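Long-range contact in protein LURP-one-related 15 (Arabidopsis thaliana, PDB 1ZXU), which is of uncertain function but might be related to the phospholipid scramblases and tubby-like membrane-tethered transcription factors: residues R78-L91 with A198-R212. Residues are numbered along the deposited sequence; the frame is centred on the assembly and turned at random.
Sequences RVLLDGSGTPVVTL and AFIASLVVILDDVNR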
loop_
_atom_site.group_PDB
_atom_site.type_symbol
_atom_site.label_atom_id
_atom_site.label_comp_id
_atom_site.label_asym_id
_atom_site.label_seq_id
_atom_site.Cartn_x
_atom_site.Cartn_y
_atom_site.Cartn_z
ATOM N N ARG A 78 6.625 -9.698 0.080
ATOM C CA ARG A 78 5.242 -9.942 -0.174
ATOM C C ARG A 78 5.004 -9.450 -1.592
ATOM O O ARG A 78 5.638 -8.509 -2.014
ATOM C CB ARG A 78 4.381 -9.079 0.758
ATOM C CG ARG A 78 2.976 -9.574 0.864
ATOM C CD ARG A 78 2.919 -10.653 1.984
ATOM N NE ARG A 78 3.598 -10.097 3.149
ATOM C CZ ARG A 78 2.980 -9.452 4.128
ATOM N NH1 ARG A 78 1.642 -9.373 4.178
ATOM N NH2 ARG A 78 3.713 -8.957 5.128
ATOM N N VAL A 79 4.074 -10.069 -2.292
ATOM C CA VAL A 79 3.639 -9.550 -3.586
ATOM C C VAL A 79 2.135 -9.225 -3.572
ATOM O O VAL A 79 1.356 -9.888 -2.892
ATOM C CB VAL A 79 3.974 -10.582 -4.743
ATOM C CG1 VAL A 79 3.189 -11.851 -4.570
ATOM C CG2 VAL A 79 3.688 -9.978 -6.134
ATOM N N LEU A 80 1.756 -8.167 -4.273
ATOM C CA LEU A 80 0.340 -7.811 -4.538
ATOM C C LEU A 80 0.049 -8.250 -5.943
ATOM O O LEU A 80 0.734 -7.792 -6.878
ATOM C CB LEU A 80 0.140 -6.284 -4.431
ATOM C CG LEU A 80 -0.226 -5.896 -3.022
ATOM C CD1 LEU A 80 1.050 -6.074 -2.166
ATOM C CD2 LEU A 80 -0.666 -4.462 -3.069
ATOM N N LEU A 81 -0.912 -9.161 -6.100
ATOM C CA LEU A 81 -1.313 -9.676 -7.425
ATOM C C LEU A 81 -2.626 -9.077 -7.789
ATOM O O LEU A 81 -3.473 -8.870 -6.929
ATOM C CB LEU A 81 -1.498 -11.201 -7.402
ATOM C CG LEU A 81 -0.321 -11.964 -6.777
ATOM C CD1 LEU A 81 -0.676 -13.473 -6.681
ATOM C CD2 LEU A 81 0.855 -11.847 -7.628
ATOM N N ASP A 82 -2.833 -8.798 -9.063
ATOM C CA ASP A 82 -4.214 -8.421 -9.455
ATOM C C ASP A 82 -5.163 -9.660 -9.607
ATOM O O ASP A 82 -4.792 -10.782 -9.274
ATOM C CB ASP A 82 -4.208 -7.508 -10.675
ATOM C CG ASP A 82 -3.826 -8.231 -11.961
ATOM O OD1 ASP A 82 -3.892 -9.478 -12.029
ATOM O OD2 ASP A 82 -3.390 -7.519 -12.896
ATOM N N GLY A 83 -6.415 -9.432 -10.013
ATOM C CA GLY A 83 -7.395 -10.530 -10.171
ATOM C C GLY A 83 -7.039 -11.607 -11.197
ATOM O O GLY A 83 -7.536 -12.742 -11.116
ATOM N N SER A 84 -6.128 -11.271 -12.118
ATOM C CA SER A 84 -5.659 -12.201 -13.129
ATOM C C SER A 84 -4.443 -12.994 -12.624
ATOM O O SER A 84 -3.978 -13.929 -13.269
ATOM C CB SER A 84 -5.314 -11.436 -14.397
ATOM O OG SER A 84 -4.090 -10.745 -14.202
ATOM N N GLY A 85 -3.949 -12.641 -11.442
ATOM C CA GLY A 85 -2.818 -13.326 -10.872
ATOM C C GLY A 85 -1.475 -12.693 -11.252
ATOM O O GLY A 85 -0.413 -13.273 -10.957
ATOM N N THR A 86 -1.526 -11.523 -11.883
ATOM C CA THR A 86 -0.307 -10.832 -12.354
ATOM C C THR A 86 0.253 -9.975 -11.212
ATOM O O THR A 86 -0.522 -9.204 -10.610
ATOM C CB THR A 86 -0.600 -9.905 -13.511
ATOM O OG1 THR A 86 -1.254 -10.623 -14.581
ATOM C CG2 THR A 86 0.704 -9.324 -14.085
ATOM N N PRO A 87 1.553 -10.095 -10.930
ATOM C CA PRO A 87 2.159 -9.214 -9.910
ATOM C C PRO A 87 2.045 -7.762 -10.264
ATOM O O PRO A 87 2.378 -7.365 -11.398
ATOM C CB PRO A 87 3.632 -9.631 -9.902
ATOM C CG PRO A 87 3.578 -11.137 -10.358
ATOM C CD PRO A 87 2.522 -11.105 -11.426
ATOM N N VAL A 88 1.625 -6.941 -9.283
ATOM C CA VAL A 88 1.509 -5.529 -9.488
ATOM C C VAL A 88 2.753 -4.832 -8.875
ATOM O O VAL A 88 3.406 -3.981 -9.518
ATOM C CB VAL A 88 0.230 -5.012 -8.809
ATOM C CG1 VAL A 88 0.147 -3.462 -8.852
ATOM C CG2 VAL A 88 -1.023 -5.734 -9.475
ATOM N N VAL A 89 2.970 -5.140 -7.592
ATOM C CA VAL A 89 4.228 -4.721 -6.947
ATOM C C VAL A 89 4.760 -5.834 -6.036
ATOM O O VAL A 89 4.010 -6.714 -5.593
ATOM C CB VAL A 89 4.116 -3.423 -6.081
ATOM C CG1 VAL A 89 3.777 -2.172 -6.979
ATOM C CG2 VAL A 89 3.108 -3.601 -4.969
ATOM N N THR A 90 6.060 -5.747 -5.765
ATOM C CA THR A 90 6.731 -6.642 -4.767
ATOM C C THR A 90 7.294 -5.754 -3.665
ATOM O O THR A 90 7.906 -4.733 -3.970
ATOM C CB THR A 90 7.873 -7.438 -5.447
ATOM O OG1 THR A 90 7.280 -8.313 -6.423
ATOM C CG2 THR A 90 8.563 -8.311 -4.400
ATOM N N LEU A 91 7.000 -6.119 -2.424
ATOM C CA LEU A 91 7.576 -5.371 -1.242
ATOM C C LEU A 91 8.663 -6.251 -0.661
ATOM O O LEU A 91 8.440 -7.472 -0.472
ATOM C CB LEU A 91 6.473 -5.243 -0.197
ATOM C CG LEU A 91 5.385 -4.267 -0.574
ATOM C CD1 LEU A 91 4.367 -4.855 -1.509
ATOM C CD2 LEU A 91 4.679 -3.875 0.713
ATOM N N ALA A 198 -3.145 1.242 -5.957
ATOM C CA ALA A 198 -2.155 0.150 -5.742
ATOM C C ALA A 198 -1.098 0.664 -4.780
ATOM O O ALA A 198 -0.653 -0.024 -3.868
ATOM C CB ALA A 198 -1.518 -0.329 -7.041
ATOM N N PHE A 199 -0.731 1.916 -4.968
ATOM C CA PHE A 199 0.208 2.528 -4.012
ATOM C C PHE A 199 -0.391 2.495 -2.579
ATOM O O PHE A 199 0.240 2.016 -1.635
ATOM C CB PHE A 199 0.440 3.971 -4.478
ATOM C CG PHE A 199 1.185 4.810 -3.465
ATOM C CD1 PHE A 199 2.426 4.382 -2.934
ATOM C CD2 PHE A 199 0.605 5.995 -2.984
ATOM C CE1 PHE A 199 3.118 5.140 -1.993
ATOM C CE2 PHE A 199 1.302 6.777 -2.084
ATOM C CZ PHE A 199 2.546 6.354 -1.536
ATOM N N ILE A 200 -1.623 2.962 -2.406
ATOM C CA ILE A 200 -2.215 2.914 -1.079
ATOM C C ILE A 200 -2.344 1.466 -0.498
ATOM O O ILE A 200 -2.041 1.221 0.677
ATOM C CB ILE A 200 -3.571 3.632 -1.056
ATOM C CG1 ILE A 200 -3.403 5.080 -1.578
ATOM C CG2 ILE A 200 -4.141 3.494 0.383
ATOM C CD1 ILE A 200 -2.444 5.948 -0.739
ATOM N N ALA A 201 -2.695 0.512 -1.359
ATOM C CA ALA A 201 -2.820 -0.890 -0.937
ATOM C C ALA A 201 -1.435 -1.348 -0.475
ATOM O O ALA A 201 -1.360 -2.018 0.536
ATOM C CB ALA A 201 -3.261 -1.776 -2.120
ATOM N N SER A 202 -0.346 -0.934 -1.144
ATOM C CA SER A 202 0.941 -1.380 -0.626
ATOM C C SER A 202 1.268 -0.832 0.766
ATOM O O SER A 202 1.918 -1.503 1.603
ATOM C CB SER A 202 2.068 -1.043 -1.634
ATOM O OG SER A 202 2.381 0.339 -1.538
ATOM N N LEU A 203 0.804 0.404 1.048
ATOM C CA LEU A 203 1.009 0.976 2.359
ATOM C C LEU A 203 0.228 0.215 3.426
ATOM O O LEU A 203 0.687 0.067 4.543
ATOM C CB LEU A 203 0.647 2.493 2.357
ATOM C CG LEU A 203 1.547 3.322 1.438
ATOM C CD1 LEU A 203 1.111 4.831 1.567
ATOM C CD2 LEU A 203 3.015 3.240 1.847
ATOM N N VAL A 204 -1.016 -0.173 3.093
ATOM C CA VAL A 204 -1.847 -0.963 3.987
ATOM C C VAL A 204 -1.157 -2.278 4.336
ATOM O O VAL A 204 -1.122 -2.679 5.517
ATOM C CB VAL A 204 -3.209 -1.217 3.352
ATOM C CG1 VAL A 204 -4.024 -2.303 4.189
ATOM C CG2 VAL A 204 -3.966 0.148 3.232
ATOM N N VAL A 205 -0.537 -2.876 3.332
ATOM C CA VAL A 205 0.253 -4.096 3.529
ATOM C C VAL A 205 1.417 -3.872 4.513
ATOM O O VAL A 205 1.623 -4.659 5.431
ATOM C CB VAL A 205 0.729 -4.689 2.201
ATOM C CG1 VAL A 205 1.682 -5.882 2.460
ATOM C CG2 VAL A 205 -0.523 -5.126 1.356
ATOM N N ILE A 206 2.154 -2.809 4.296
ATOM C CA ILE A 206 3.254 -2.447 5.219
ATOM C C ILE A 206 2.748 -2.157 6.650
ATOM O O ILE A 206 3.380 -2.578 7.650
ATOM C CB ILE A 206 4.059 -1.253 4.655
ATOM C CG1 ILE A 206 4.824 -1.714 3.410
ATOM C CG2 ILE A 206 5.022 -0.728 5.700
ATOM C CD1 ILE A 206 5.414 -0.561 2.578
ATOM N N LEU A 207 1.646 -1.416 6.790
ATOM C CA LEU A 207 1.085 -1.182 8.120
ATOM C C LEU A 207 0.709 -2.463 8.804
ATOM O O LEU A 207 0.918 -2.627 10.003
ATOM C CB LEU A 207 -0.126 -0.267 8.025
ATOM C CG LEU A 207 0.234 1.168 7.655
ATOM C CD1 LEU A 207 -0.996 1.917 7.250
ATOM C CD2 LEU A 207 0.925 1.816 8.904
ATOM N N ASP A 208 0.082 -3.357 8.050
ATOM C CA ASP A 208 -0.278 -4.664 8.603
ATOM C C ASP A 208 1.007 -5.422 9.071
ATOM O O ASP A 208 1.000 -6.039 10.158
ATOM C CB ASP A 208 -0.978 -5.464 7.539
ATOM C CG ASP A 208 -1.305 -6.873 8.011
ATOM O OD1 ASP A 208 -2.275 -6.986 8.742
ATOM O OD2 ASP A 208 -0.567 -7.785 7.623
ATOM N N ASP A 209 2.083 -5.320 8.307
ATOM C CA ASP A 209 3.371 -6.010 8.614
ATOM C C ASP A 209 3.924 -5.444 9.906
ATOM O O ASP A 209 4.387 -6.209 10.762
ATOM C CB ASP A 209 4.388 -5.751 7.525
ATOM C CG ASP A 209 5.567 -6.707 7.596
ATOM O OD1 ASP A 209 5.343 -7.920 7.824
ATOM O OD2 ASP A 209 6.702 -6.220 7.417
ATOM N N VAL A 210 3.835 -4.132 10.059
ATOM C CA VAL A 210 4.377 -3.477 11.289
ATOM C C VAL A 210 3.586 -3.990 12.478
ATOM O O VAL A 210 4.152 -4.297 13.536
ATOM C CB VAL A 210 4.278 -1.958 11.239
ATOM C CG1 VAL A 210 4.580 -1.377 12.647
ATOM C CG2 VAL A 210 5.266 -1.400 10.232
ATOM N N ASN A 211 2.272 -4.115 12.306
ATOM C CA ASN A 211 1.449 -4.570 13.416
ATOM C C ASN A 211 1.683 -6.020 13.796
ATOM O O ASN A 211 1.509 -6.370 14.970
ATOM C CB ASN A 211 -0.028 -4.416 13.125
ATOM C CG ASN A 211 -0.887 -4.677 14.362
ATOM O OD1 ASN A 211 -0.715 -4.015 15.397
ATOM N ND2 ASN A 211 -1.817 -5.629 14.254
ATOM N N ARG A 212 2.046 -6.853 12.824
ATOM C CA ARG A 212 2.178 -8.307 13.040
ATOM C C ARG A 212 3.642 -8.763 13.207
ATOM O O ARG A 212 4.485 -8.045 13.765
ATOM C CB ARG A 212 1.483 -9.088 11.907
ATOM C CG ARG A 212 2.273 -9.120 10.577
ATOM C CD ARG A 212 1.446 -9.635 9.364
ATOM N NE ARG A 212 2.334 -10.195 8.342
ATOM C CZ ARG A 212 2.881 -11.412 8.414
ATOM N NH1 ARG A 212 2.611 -12.204 9.450
ATOM N NH2 ARG A 212 3.691 -11.847 7.447
HETATM O O HOH W 1 1.203 -7.497 5.731
#
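Arg78 reaches from its strand to Val205 and Asp209 in the C-terminal half of helix 198-211. From CB, CG stands anti to the backbone N (chi1 -162°), and two bends carry CD and NE to a guanidinium with Val205 CG1 over one face, 3.9 Å from NH1. NH1 donates to a water, which in turn donates to Val205 O and Asp208 OD2; NH1 also bonds Gly52 O, and Asp208 OD1 pairs with Arg44. At the guanidinium edge, NH2 forms a salt bridge with Asp209 OD1 (3.3 Å), the two planes 70° apart. Arg212 NH2 lies over the other face, 3.7 Å from Arg78 NH2, and forms a salt bridge with Glu69. Beside this polar end, Leu91 CD2 presses tightly on Ile206 CG1 (3.5 Å), Leu80 CD1 meets Val205 CG2 tip to tip (4.0 Å), and Leu80 CD2 rests on Ala201 CB (3.9 Å). At a classic beta bulge, Val88 CG1 touches Ala198 CB. A methionine in place of Arg78 would probably cost Asp209 OD1 its closer salt bridge, leaving the more distant Arg212, and the water its NH1 donor. The hairpin thus packs on the central helix of a tubby-like barrel through aliphatic contacts, beside two arginines whose like charges Asp208, Asp209 and Glu69 probably offset.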